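Local coordinates for protein acireductone dioxygenase (Bacillus anthracis, PDB 4QGL) that probably oxidises the acireductone of the methionine salvage pathway with molecular oxygen, giving different products depending on whether iron or nickel is bound, at residues T15-E18 against K22-K25; L27-V32 against E123-T128; L33-N38 against S72-Y77; I39-P44 against S65-D70; H105-V110 against I163-E168. All blocks are in the same frame, centred on the assembly; numbering follows the deposited sequence.

Contact 1 of 5, residues T15-E18 against K22-K25; sequences TRIE and KVSK
I17 on the short strand 16-17 meets K22 and V23 where the chain turns back as helix 20-29, a tight strand-to-helix connection at the edge of a five-stranded antiparallel sheet of the cupin fold. The two backbones come nearest at I17 and V23, whose CA atoms are 6.1 Å apart. One methyl of I17 does most of the work. CG1 sits beside the backbone N (chi1 -56°), which puts CG2 anti to that N, beside the carbonyl carbon and facing the helix. There I17 CG2 lies 3.7 Å from K22 CB, the two side chains crossing at about a right angle. It also packs against the V23 methyl, CG2 to CG2, at 3.9 Å. The contact is apolar, with no hydrogen bond spanning it. K22 gives only its root, since bends at chi2 and chi3 carry the ammonium away from the strand. In the first turn of the helix, K22 N is hydrogen-bonded to N19 OD1. On the strand side, I17 pairs through its backbone with I8 of strand 7-10, and its side chain also touches I10. V23 is buried, and the same V23 CG2 methyl also lies 3.5 Å from the backbone atom I17 O.

Contact 2 of 5, residues L27-V32 against E123-T128; sequences LQEEGV and EGKDGT
Two carboxylates, those of E29 and E30, reach from the C-terminal end of helix 20-29 to K125, and each is met at a single oxygen. The helix finishes in a Schellman motif, G31 having positive phi, and K125 sits in a type I beta turn, G124 to G127, at the tip of the hairpin joining strands 116-123 and 129-134. K125 NZ lies 2.9 Å from E29 OE2 in a salt bridge, approaching that oxygen nearly along the bond from CD. E30 OE1 takes the backbone N-H of K125 on its syn side, with the donor 33° out of the carboxylate plane. That bond is almost straight (175°), with K125 N 3.2 Å from E30 OE1. Within the hairpin, G124 N closes the loop on T128 O at 2.8 Å.

K125 therefore uses both its backbone and its side chain on consecutive glutamates. Its chi1 of 66° sets CG between backbone N and carbonyl carbon, and the chain then runs past E30 toward E29, bending at chi3 and chi4. E30 is itself bent at chi2 and also touches F130 of the hairpin. Its OE1 remains 5.4 Å from K125 NZ, too far for a salt bridge, though the opposite charges probably still attract weakly. Nearer the root of the lysine, the same E30 OE1 lies 3.3 Å from K125 CG.

Contact 3 of 5, residues L33-N38 against S72-Y77; sequences LYEKWN and SARRGY
E35 on strand 33-36, an outer strand of a cupin sheet, is bonded at OE2 by the indole of W37 and at OE1 by R74 of helix 65-75 across the contact. W37 NE1 gives its N-H to E35 OE2 at 2.7 Å, with an angle of 169°. The indole donor comes in end-on to OE2, and the oxygen lies in the plane of the ring. On the other side, E35 OE1 forms a salt bridge of 3.0 Å with R74 NH2. This oxygen too is at the edge of the flat group, near the guanidinium plane, but carboxylate and guanidinium are twisted 49° against each other, and one arginine nitrogen makes the contact. E35 is extended beyond CG, and R74 reaches across from the helix with a bend at chi3. The tryptophan bond should limit rotation of the carboxylate and so hold OE1 toward the arginine.

Two residues earlier on the strand, L33 packs against one face of the R75 guanidinium. G76, the residue after R75, leaves helical geometry with positive phi. Backbone bonds from L33 to S141 and from E35 to L139 tie the strand into its sheet. L33 CD2 lies over the centre of the R75 guanidinium, 4.2 Å from its plane.

Contact 4 of 5, residues I39-P44 against S65-D70; sequences ISKLPP and SKEIAD
A bend at chi3 of K41 (59°) and another at chi2 of E67 (85°) bring an ammonium and a carboxylate together from opposite directions. The backbones stay well apart, the nearest CA atoms, of K41 and S65, being 11.7 Å from each other, so two long side chains span the interval and make the whole contact. K41 NZ forms a salt bridge with E67 OE2. The modelled separation of these two atoms, 2.4 Å, is implausibly short and its exact value is doubtful. E67 OE1 is modelled 3.2 Å from K41 NZ. K41 NZ has a further, weak hydrogen bond to the carbonyl V63 O.

Beside E67 on the helix, K66 turns to its own partner one turn on. K66 NZ meets D70 OD1 at 2.9 Å, using the syn lone pair of that oxygen.

The pair is a surface link between the 3-10 turn 39-41, which follows strand 33-36, and the first turns of helix 65-75. Next to it L42 is buried against F64 and V114, P43 rests on E59 and V63 of helix 54-63, and I68 packs on L61, so the salt bridge lies beside the junction of helices 54-63 and 65-75.

Contact 5 of 5, residues H105-V110 against I163-E168; sequences HTDDEV and IFVTTE. With CD (cadmium ion), chain B.
V110 and I163 face each other where segments 107-110 and 163-166 run antiparallel, 158° apart end to end, with a weak backbone bond from I163 N to V110 O at 3.4 Å. Their side chains lie on one face of the sheet, V110 CG1 being 4.1 Å from I163 CB, and both also touch Y77. At the other end D107 comes across V165 at about a right angle. Its OD2 lies 3.6 Å from V165 CB, a polar atom against an aliphatic one, with no hydrogen bond to the neighbouring T166.

E109, one residue before V110, leaves the backbone away from 163-168. With CG anti to the backbone N (chi1 -169°) and the chain extended beyond it, E109 OE1 reaches the cadmium ion at 2.3 Å. Its OE2 binds a second cadmium, so the carboxylate bridges two ions. H105 NE2 binds the first ion at 2.3 Å, while H105 ND1 is hydrogen-bonded to V171 O, which should fix the rotation of the ring. H103, H148 and a water complete this site. Three histidines and a glutamate are a metal-binding set common among cupins, and here cadmium occupies the site predicted to bind iron or nickel in this dioxygenase.

How the contacts relate
Contacts 1 and 2 share helix 20-29, their centres 12 Å apart, and contact 2 passes to contact 3 through L27 CD1 against Y34 CB at 3.8 Å. Contacts 3 and 4 both use helix 65-75, where W37 CE2 packs 3.5 Å from E67 CB. Contact 5 holds two of the four protein ligands of a cadmium ion, H105 and E109. Contact 3 approaches it most directly: Y77 OH is 2.8 Å from D108 OD2, a probable hydrogen bond, and R75 makes a weak ion pair there. D108 may play a role in transmitting local conformational changes. Contact 4 meets contact 5 through I68 CG2 and I163 CD1 at 4.0 Å, whereas contact 1 stays about 15 Å away between nearest atoms.

Contact 1 of 5, residues T15-E18 against K22-K25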
# COMPACT_ATOMS: atom_id res chain seq x y z
N THR A 15 -18.35 -11.04 1.46
CA THR A 15 -18.86 -10.02 2.36
C THR A 15 -17.90 -8.82 2.53
O THR A 15 -16.71 -8.96 2.36
CB THR A 15 -19.15 -10.64 3.75
OG1 THR A 15 -18.04 -11.45 4.17
CG2 THR A 15 -20.45 -11.49 3.69
N ARG A 16 -18.45 -7.67 2.89
CA ARG A 16 -17.73 -6.41 2.99
C ARG A 16 -17.75 -5.74 4.40
O ARG A 16 -18.79 -5.59 5.02
CB ARG A 16 -18.29 -5.42 1.95
CG ARG A 16 -17.82 -5.67 0.52
CD ARG A 16 -18.31 -4.60 -0.47
NE ARG A 16 -17.45 -3.41 -0.50
CZ ARG A 16 -16.22 -3.36 -1.03
NH1 ARG A 16 -15.65 -4.42 -1.58
NH2 ARG A 16 -15.52 -2.24 -0.98
N ILE A 17 -16.59 -5.31 4.89
CA ILE A 17 -16.53 -4.48 6.09
C ILE A 17 -16.16 -3.06 5.68
O ILE A 17 -15.10 -2.82 5.13
CB ILE A 17 -15.51 -5.02 7.10
CG1 ILE A 17 -15.81 -6.46 7.45
CG2 ILE A 17 -15.51 -4.21 8.38
CD1 ILE A 17 -14.54 -7.22 7.76
N GLU A 18 -17.04 -2.11 5.96
CA GLU A 18 -16.84 -0.72 5.55
C GLU A 18 -16.78 0.30 6.69
O GLU A 18 -16.28 1.38 6.49
CB GLU A 18 -17.96 -0.32 4.59
CG GLU A 18 -18.00 -1.09 3.29
CD GLU A 18 -19.30 -0.89 2.54
OE1 GLU A 18 -19.31 -0.28 1.46
OE2 GLU A 18 -20.35 -1.34 3.03
N LYS A 22 -14.51 -0.97 12.63
CA LYS A 22 -14.48 -2.42 12.44
C LYS A 22 -13.38 -2.81 11.50
O LYS A 22 -12.78 -3.87 11.65
CB LYS A 22 -15.79 -2.95 11.88
CG LYS A 22 -17.00 -2.32 12.55
CD LYS A 22 -18.01 -3.35 13.01
CE LYS A 22 -19.43 -2.87 12.73
NZ LYS A 22 -20.45 -3.93 13.01
N VAL A 23 -13.12 -1.95 10.53
CA VAL A 23 -12.04 -2.20 9.60
C VAL A 23 -10.72 -2.29 10.35
O VAL A 23 -9.97 -3.24 10.21
CB VAL A 23 -11.97 -1.11 8.53
CG1 VAL A 23 -10.59 -1.07 7.85
CG2 VAL A 23 -13.08 -1.31 7.52
N SER A 24 -10.45 -1.28 11.16
CA SER A 24 -9.17 -1.21 11.85
C SER A 24 -9.09 -2.29 12.90
O SER A 24 -8.06 -2.92 13.04
CB SER A 24 -8.90 0.21 12.42
OG SER A 24 -9.88 0.61 13.37
N LYS A 25 -10.19 -2.55 13.60
CA LYS A 25 -10.22 -3.71 14.49
C LYS A 25 -9.90 -5.01 13.79
O LYS A 25 -9.10 -5.81 14.29
CB LYS A 25 -11.55 -3.80 15.22
CG LYS A 25 -11.54 -2.90 16.44
CD LYS A 25 -12.92 -2.81 17.07
CE LYS A 25 -12.87 -1.99 18.34
NZ LYS A 25 -14.25 -1.69 18.82

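Contact 2 of 5, residues L27-V32 against E123-T128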
# COMPACT_ATOMS: atom_id res chain seq x y z
N LEU A 27 -8.20 -5.44 10.84
CA LEU A 27 -6.81 -5.43 10.41
C LEU A 27 -5.86 -5.66 11.58
O LEU A 27 -4.83 -6.30 11.45
CB LEU A 27 -6.48 -4.11 9.70
CG LEU A 27 -7.22 -3.95 8.38
CD1 LEU A 27 -7.10 -2.54 7.82
CD2 LEU A 27 -6.74 -4.97 7.36
N GLN A 28 -6.24 -5.13 12.74
CA GLN A 28 -5.48 -5.32 13.97
C GLN A 28 -5.40 -6.79 14.35
O GLN A 28 -4.35 -7.30 14.73
CB GLN A 28 -6.20 -4.57 15.07
CG GLN A 28 -5.38 -4.17 16.27
CD GLN A 28 -5.57 -2.70 16.55
OE1 GLN A 28 -6.45 -2.05 15.95
NE2 GLN A 28 -4.71 -2.13 17.43
N GLU A 29 -6.55 -7.46 14.26
CA GLU A 29 -6.58 -8.87 14.51
C GLU A 29 -5.75 -9.67 13.51
O GLU A 29 -5.23 -10.71 13.86
CB GLU A 29 -8.02 -9.38 14.61
CG GLU A 29 -8.57 -9.24 16.04
CD GLU A 29 -7.84 -10.12 17.07
OE1 GLU A 29 -7.60 -9.69 18.24
OE2 GLU A 29 -7.49 -11.27 16.71
N GLU A 30 -5.56 -9.18 12.28
CA GLU A 30 -4.73 -9.93 11.30
C GLU A 30 -3.25 -9.55 11.28
O GLU A 30 -2.50 -10.07 10.50
CB GLU A 30 -5.26 -9.78 9.88
CG GLU A 30 -6.72 -10.19 9.68
CD GLU A 30 -7.06 -11.63 10.09
OE1 GLU A 30 -6.13 -12.44 10.20
OE2 GLU A 30 -8.26 -11.93 10.31
N GLY A 31 -2.85 -8.63 12.15
CA GLY A 31 -1.47 -8.18 12.23
C GLY A 31 -1.15 -7.10 11.23
O GLY A 31 -0.02 -6.72 11.12
N VAL A 32 -2.14 -6.59 10.50
CA VAL A 32 -1.90 -5.59 9.45
C VAL A 32 -2.01 -4.16 10.03
O VAL A 32 -3.08 -3.69 10.41
CB VAL A 32 -2.86 -5.80 8.24
CG1 VAL A 32 -2.52 -4.91 7.05
CG2 VAL A 32 -2.81 -7.24 7.80
N GLU A 123 -3.68 -13.37 3.02
CA GLU A 123 -4.15 -14.64 3.58
C GLU A 123 -4.29 -14.39 5.06
O GLU A 123 -3.31 -14.11 5.73
CB GLU A 123 -3.16 -15.77 3.32
CG GLU A 123 -3.59 -17.14 3.82
CD GLU A 123 -2.59 -18.24 3.42
OE1 GLU A 123 -1.40 -18.14 3.82
OE2 GLU A 123 -2.96 -19.20 2.67
N GLY A 124 -5.52 -14.48 5.55
CA GLY A 124 -5.79 -14.30 6.97
C GLY A 124 -5.34 -15.49 7.78
O GLY A 124 -5.17 -16.59 7.27
N LYS A 125 -5.20 -15.26 9.07
CA LYS A 125 -4.72 -16.28 9.98
C LYS A 125 -5.60 -17.50 10.09
O LYS A 125 -5.14 -18.53 10.53
CB LYS A 125 -4.53 -15.67 11.37
CG LYS A 125 -5.79 -15.20 12.06
CD LYS A 125 -5.42 -14.72 13.45
CE LYS A 125 -6.27 -13.58 13.93
NZ LYS A 125 -6.42 -13.64 15.43
N ASP A 126 -6.87 -17.35 9.71
CA ASP A 126 -7.80 -18.48 9.60
C ASP A 126 -7.85 -19.17 8.22
O ASP A 126 -8.64 -20.08 8.02
CB ASP A 126 -9.22 -18.08 10.06
CG ASP A 126 -9.92 -17.10 9.10
OD1 ASP A 126 -9.20 -16.26 8.45
OD2 ASP A 126 -11.19 -17.15 9.01
N GLY A 127 -7.01 -18.75 7.28
CA GLY A 127 -6.82 -19.44 6.00
C GLY A 127 -7.50 -18.77 4.81
O GLY A 127 -7.17 -19.06 3.65
N THR A 128 -8.39 -17.82 5.11
CA THR A 128 -9.14 -17.13 4.08
C THR A 128 -8.53 -15.80 3.67
O THR A 128 -8.08 -14.99 4.49
CB THR A 128 -10.57 -16.92 4.56
OG1 THR A 128 -11.07 -18.14 5.10
CG2 THR A 128 -11.47 -16.48 3.41

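Contact 3 of 5, residues L33-N38 against S72-Y77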
# COMPACT_ATOMS: atom_id res chain seq x y z
N LEU A 33 -0.89 -3.46 10.10
CA LEU A 33 -0.92 -2.08 10.58
C LEU A 33 -1.62 -1.22 9.58
O LEU A 33 -1.36 -1.31 8.39
CB LEU A 33 0.48 -1.52 10.79
CG LEU A 33 0.58 -0.08 11.38
CD1 LEU A 33 -0.27 0.09 12.65
CD2 LEU A 33 2.02 0.30 11.68
N TYR A 34 -2.52 -0.40 10.05
CA TYR A 34 -3.18 0.52 9.19
C TYR A 34 -3.14 1.92 9.82
O TYR A 34 -3.29 2.07 11.03
CB TYR A 34 -4.59 0.05 8.89
CG TYR A 34 -5.36 1.04 8.06
CD1 TYR A 34 -4.80 1.59 6.90
CD2 TYR A 34 -6.63 1.45 8.44
CE1 TYR A 34 -5.48 2.54 6.16
CE2 TYR A 34 -7.34 2.38 7.69
CZ TYR A 34 -6.77 2.93 6.55
OH TYR A 34 -7.49 3.86 5.82
N GLU A 35 -2.86 2.93 9.02
CA GLU A 35 -2.84 4.30 9.51
C GLU A 35 -3.45 5.14 8.45
O GLU A 35 -3.34 4.81 7.26
CB GLU A 35 -1.42 4.77 9.72
CG GLU A 35 -0.64 4.02 10.79
CD GLU A 35 0.72 4.65 11.06
OE1 GLU A 35 1.53 4.08 11.84
OE2 GLU A 35 1.00 5.74 10.48
N LYS A 36 -4.11 6.21 8.87
CA LYS A 36 -4.61 7.17 7.92
C LYS A 36 -3.85 8.48 8.13
O LYS A 36 -3.90 9.07 9.22
CB LYS A 36 -6.13 7.35 8.08
CG LYS A 36 -6.84 8.19 6.98
CD LYS A 36 -7.28 7.34 5.76
CE LYS A 36 -7.50 8.16 4.47
NZ LYS A 36 -7.56 7.28 3.25
N TRP A 37 -3.10 8.90 7.12
CA TRP A 37 -2.34 10.16 7.18
C TRP A 37 -3.12 11.25 6.50
O TRP A 37 -3.98 10.98 5.64
CB TRP A 37 -1.01 10.03 6.48
CG TRP A 37 -0.12 9.04 7.09
CD1 TRP A 37 -0.30 8.38 8.27
CD2 TRP A 37 1.13 8.63 6.57
NE1 TRP A 37 0.78 7.57 8.52
CE2 TRP A 37 1.67 7.70 7.50
CE3 TRP A 37 1.86 8.95 5.43
CZ2 TRP A 37 2.90 7.10 7.30
CZ3 TRP A 37 3.06 8.37 5.25
CH2 TRP A 37 3.58 7.44 6.17
N ASN A 38 -2.80 12.49 6.86
CA ASN A 38 -3.58 13.63 6.42
C ASN A 38 -3.19 14.05 5.01
O ASN A 38 -2.24 14.78 4.78
CB ASN A 38 -3.45 14.74 7.43
CG ASN A 38 -4.27 15.94 7.06
OD1 ASN A 38 -5.50 15.87 6.92
ND2 ASN A 38 -3.60 17.02 6.86
N SER A 72 8.69 4.83 10.84
CA SER A 72 9.99 4.22 10.73
C SER A 72 10.61 3.93 12.09
O SER A 72 11.30 2.95 12.22
CB SER A 72 10.90 5.10 9.91
OG SER A 72 10.44 5.12 8.57
N ALA A 73 10.35 4.75 13.10
CA ALA A 73 10.91 4.54 14.45
C ALA A 73 10.10 3.56 15.28
O ALA A 73 10.66 2.77 16.01
CB ALA A 73 11.03 5.87 15.21
N ARG A 74 8.77 3.65 15.20
CA ARG A 74 7.86 2.72 15.87
C ARG A 74 8.14 1.28 15.43
O ARG A 74 8.27 0.39 16.25
CB ARG A 74 6.39 3.12 15.58
CG ARG A 74 5.29 2.32 16.31
CD ARG A 74 3.88 2.91 16.14
NE ARG A 74 3.90 4.36 16.37
CZ ARG A 74 3.53 5.31 15.50
NH1 ARG A 74 3.65 6.59 15.85
NH2 ARG A 74 3.02 5.00 14.31
N ARG A 75 8.28 1.08 14.12
CA ARG A 75 8.39 -0.25 13.54
C ARG A 75 9.80 -0.69 13.07
O ARG A 75 9.95 -1.84 12.64
CB ARG A 75 7.40 -0.37 12.37
CG ARG A 75 5.99 -0.77 12.79
CD ARG A 75 5.95 -2.23 13.23
NE ARG A 75 4.60 -2.70 13.52
CZ ARG A 75 3.84 -3.41 12.69
NH1 ARG A 75 4.28 -3.77 11.48
NH2 ARG A 75 2.62 -3.78 13.07
N GLY A 76 10.80 0.19 13.11
CA GLY A 76 12.16 -0.20 12.73
C GLY A 76 12.53 -0.18 11.25
O GLY A 76 13.39 -0.92 10.83
N TYR A 77 11.92 0.70 10.46
CA TYR A 77 12.28 0.83 9.03
C TYR A 77 13.42 1.84 8.82
O TYR A 77 13.71 2.61 9.72
CB TYR A 77 11.04 1.21 8.19
CG TYR A 77 9.85 0.32 8.47
CD1 TYR A 77 10.01 -1.05 8.65
CD2 TYR A 77 8.58 0.84 8.59
CE1 TYR A 77 8.94 -1.89 8.91
CE2 TYR A 77 7.49 0.02 8.86
CZ TYR A 77 7.66 -1.36 9.01
OH TYR A 77 6.58 -2.21 9.27

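Contact 4 of 5, residues I39-P44 against S65-D70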
# COMPACT_ATOMS: atom_id res chain seq x y z
N ILE A 39 -3.95 13.51 4.06
CA ILE A 39 -3.62 13.62 2.62
C ILE A 39 -3.96 15.02 2.13
O ILE A 39 -3.39 15.46 1.15
CB ILE A 39 -4.26 12.44 1.80
CG1 ILE A 39 -3.77 12.39 0.35
CG2 ILE A 39 -5.77 12.42 1.85
CD1 ILE A 39 -2.46 11.66 0.20
N SER A 40 -4.85 15.72 2.84
CA SER A 40 -5.16 17.14 2.54
C SER A 40 -3.95 18.08 2.62
O SER A 40 -3.99 19.18 2.10
CB SER A 40 -6.25 17.68 3.48
OG SER A 40 -5.79 17.77 4.82
N LYS A 41 -2.90 17.64 3.29
CA LYS A 41 -1.61 18.34 3.24
C LYS A 41 -0.94 18.38 1.89
O LYS A 41 -0.14 19.25 1.63
CB LYS A 41 -0.60 17.66 4.15
CG LYS A 41 -0.62 18.13 5.57
CD LYS A 41 -0.17 16.99 6.46
CE LYS A 41 1.23 16.53 6.05
NZ LYS A 41 1.81 15.70 7.15
N LEU A 42 -1.17 17.38 1.07
CA LEU A 42 -0.48 17.28 -0.19
C LEU A 42 -0.88 18.46 -1.04
O LEU A 42 -2.06 18.76 -1.17
CB LEU A 42 -0.83 15.97 -0.91
CG LEU A 42 0.02 15.56 -2.12
CD1 LEU A 42 1.38 15.02 -1.69
CD2 LEU A 42 -0.69 14.53 -2.99
N PRO A 43 0.11 19.16 -1.60
CA PRO A 43 -0.15 20.22 -2.56
C PRO A 43 -0.87 19.74 -3.81
O PRO A 43 -0.58 18.67 -4.32
CB PRO A 43 1.24 20.72 -2.95
CG PRO A 43 2.18 20.18 -1.95
CD PRO A 43 1.47 19.22 -1.06
N PRO A 44 -1.80 20.54 -4.31
CA PRO A 44 -2.65 20.10 -5.41
C PRO A 44 -1.94 19.74 -6.71
O PRO A 44 -2.40 18.83 -7.41
CB PRO A 44 -3.61 21.28 -5.59
CG PRO A 44 -3.74 21.84 -4.21
CD PRO A 44 -2.34 21.75 -3.66
N SER A 65 7.20 13.64 5.88
CA SER A 65 8.41 13.28 6.62
C SER A 65 8.18 12.97 8.09
O SER A 65 8.85 12.10 8.64
CB SER A 65 9.49 14.34 6.48
OG SER A 65 9.12 15.56 7.09
N LYS A 66 7.28 13.68 8.74
CA LYS A 66 6.96 13.41 10.15
C LYS A 66 6.27 12.05 10.29
O LYS A 66 6.64 11.22 11.11
CB LYS A 66 6.07 14.52 10.71
CG LYS A 66 5.51 14.27 12.09
CD LYS A 66 6.60 14.04 13.11
CE LYS A 66 6.01 14.11 14.51
NZ LYS A 66 6.89 13.40 15.47
N GLU A 67 5.28 11.82 9.46
CA GLU A 67 4.55 10.57 9.54
C GLU A 67 5.46 9.42 9.23
O GLU A 67 5.33 8.39 9.83
CB GLU A 67 3.39 10.53 8.57
CG GLU A 67 2.24 11.43 8.96
CD GLU A 67 2.43 12.85 8.47
OE1 GLU A 67 3.54 13.33 8.35
OE2 GLU A 67 1.44 13.50 8.16
N ILE A 68 6.38 9.61 8.31
CA ILE A 68 7.39 8.61 8.00
C ILE A 68 8.37 8.37 9.15
O ILE A 68 8.67 7.24 9.49
CB ILE A 68 8.19 8.99 6.75
CG1 ILE A 68 7.22 9.25 5.60
CG2 ILE A 68 9.11 7.87 6.33
CD1 ILE A 68 7.84 9.50 4.24
N ALA A 69 8.85 9.43 9.77
CA ALA A 69 9.73 9.26 10.91
C ALA A 69 9.07 8.43 12.01
O ALA A 69 9.72 7.60 12.62
CB ALA A 69 10.16 10.62 11.47
N ASP A 70 7.80 8.70 12.26
CA ASP A 70 7.08 8.05 13.37
C ASP A 70 6.90 6.56 13.12
O ASP A 70 7.16 5.75 13.99
CB ASP A 70 5.72 8.71 13.61
CG ASP A 70 5.84 10.15 14.19
OD1 ASP A 70 6.92 10.58 14.71
OD2 ASP A 70 4.80 10.86 14.11

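Contact 5 of 5, residues H105-V110 against I163-E168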
# COMPACT_ATOMS: atom_id res chain seq x y z
N HIS A 105 7.38 -12.15 1.96
CA HIS A 105 8.71 -11.56 2.19
C HIS A 105 9.19 -11.83 3.63
O HIS A 105 8.37 -12.00 4.53
CB HIS A 105 8.70 -10.04 1.95
CG HIS A 105 7.98 -9.61 0.72
ND1 HIS A 105 8.53 -9.71 -0.54
CD2 HIS A 105 6.75 -9.05 0.55
CE1 HIS A 105 7.67 -9.24 -1.44
NE2 HIS A 105 6.57 -8.87 -0.81
N THR A 106 10.52 -11.82 3.84
CA THR A 106 11.10 -11.92 5.20
C THR A 106 11.15 -10.62 6.00
O THR A 106 11.52 -10.65 7.17
CB THR A 106 12.53 -12.43 5.16
OG1 THR A 106 13.26 -11.65 4.20
CG2 THR A 106 12.54 -13.91 4.79
N ASP A 107 10.81 -9.50 5.37
CA ASP A 107 10.51 -8.25 6.08
C ASP A 107 9.08 -7.79 5.73
O ASP A 107 8.43 -8.29 4.79
CB ASP A 107 11.55 -7.15 5.73
CG ASP A 107 12.96 -7.40 6.34
OD1 ASP A 107 13.05 -8.09 7.41
OD2 ASP A 107 13.98 -6.91 5.76
N ASP A 108 8.58 -6.86 6.54
CA ASP A 108 7.29 -6.19 6.34
C ASP A 108 7.28 -5.47 5.01
O ASP A 108 8.34 -5.05 4.56
CB ASP A 108 7.09 -5.14 7.45
CG ASP A 108 6.79 -5.76 8.84
OD1 ASP A 108 6.59 -7.00 8.95
OD2 ASP A 108 6.73 -4.97 9.81
N GLU A 109 6.11 -5.33 4.38
CA GLU A 109 5.94 -4.53 3.15
C GLU A 109 4.98 -3.37 3.40
O GLU A 109 3.76 -3.55 3.55
CB GLU A 109 5.39 -5.37 2.00
CG GLU A 109 5.44 -4.68 0.63
CD GLU A 109 4.61 -5.41 -0.39
OE1 GLU A 109 4.47 -6.63 -0.22
OE2 GLU A 109 4.08 -4.79 -1.35
N VAL A 110 5.54 -2.17 3.39
CA VAL A 110 4.85 -0.97 3.81
C VAL A 110 4.64 -0.06 2.62
O VAL A 110 5.55 0.17 1.86
CB VAL A 110 5.70 -0.26 4.85
CG1 VAL A 110 4.95 0.91 5.48
CG2 VAL A 110 6.15 -1.26 5.90
N ILE A 163 8.26 2.16 2.12
CA ILE A 163 9.18 2.19 3.23
C ILE A 163 9.72 0.78 3.43
O ILE A 163 8.98 -0.15 3.42
CB ILE A 163 8.48 2.74 4.49
CG1 ILE A 163 7.79 4.07 4.16
CG2 ILE A 163 9.48 2.97 5.62
CD1 ILE A 163 7.00 4.66 5.32
N PHE A 164 11.01 0.63 3.57
CA PHE A 164 11.61 -0.67 3.71
C PHE A 164 12.70 -0.67 4.78
O PHE A 164 13.20 0.39 5.19
CB PHE A 164 12.18 -1.13 2.37
CG PHE A 164 12.68 -0.02 1.49
CD1 PHE A 164 11.80 0.74 0.74
CD2 PHE A 164 14.04 0.23 1.35
CE1 PHE A 164 12.27 1.75 -0.09
CE2 PHE A 164 14.51 1.23 0.51
CZ PHE A 164 13.62 2.00 -0.20
N VAL A 165 13.04 -1.86 5.23
CA VAL A 165 14.23 -2.10 6.07
C VAL A 165 15.54 -2.09 5.28
O VAL A 165 16.50 -1.39 5.62
CB VAL A 165 14.14 -3.45 6.78
CG1 VAL A 165 15.49 -3.87 7.32
CG2 VAL A 165 13.08 -3.40 7.87
N THR A 166 15.60 -2.92 4.25
CA THR A 166 16.76 -2.96 3.36
C THR A 166 16.22 -3.10 1.96
O THR A 166 15.07 -3.54 1.78
CB THR A 166 17.64 -4.18 3.65
OG1 THR A 166 16.82 -5.36 3.77
CG2 THR A 166 18.41 -3.98 4.95
N THR A 167 17.03 -2.77 0.96
CA THR A 167 16.59 -3.11 -0.38
C THR A 167 16.38 -4.64 -0.47
O THR A 167 15.29 -5.09 -0.88
CB THR A 167 17.45 -2.46 -1.48
OG1 THR A 167 16.73 -1.34 -2.01
CG2 THR A 167 17.76 -3.43 -2.63
N GLU A 168 17.37 -5.42 -0.00
CA GLU A 168 17.33 -6.93 -0.03
C GLU A 168 16.09 -7.69 0.54
O GLU A 168 15.87 -8.86 0.21
CB GLU A 168 18.63 -7.52 0.57
CG GLU A 168 19.13 -6.89 1.85
CD GLU A 168 20.50 -7.41 2.22
OE1 GLU A 168 21.43 -7.25 1.40
OE2 GLU A 168 20.66 -7.98 3.32
CD CD B . 4.70 -8.15 -1.90
O HOH W 1 3.09 -7.23 -3.34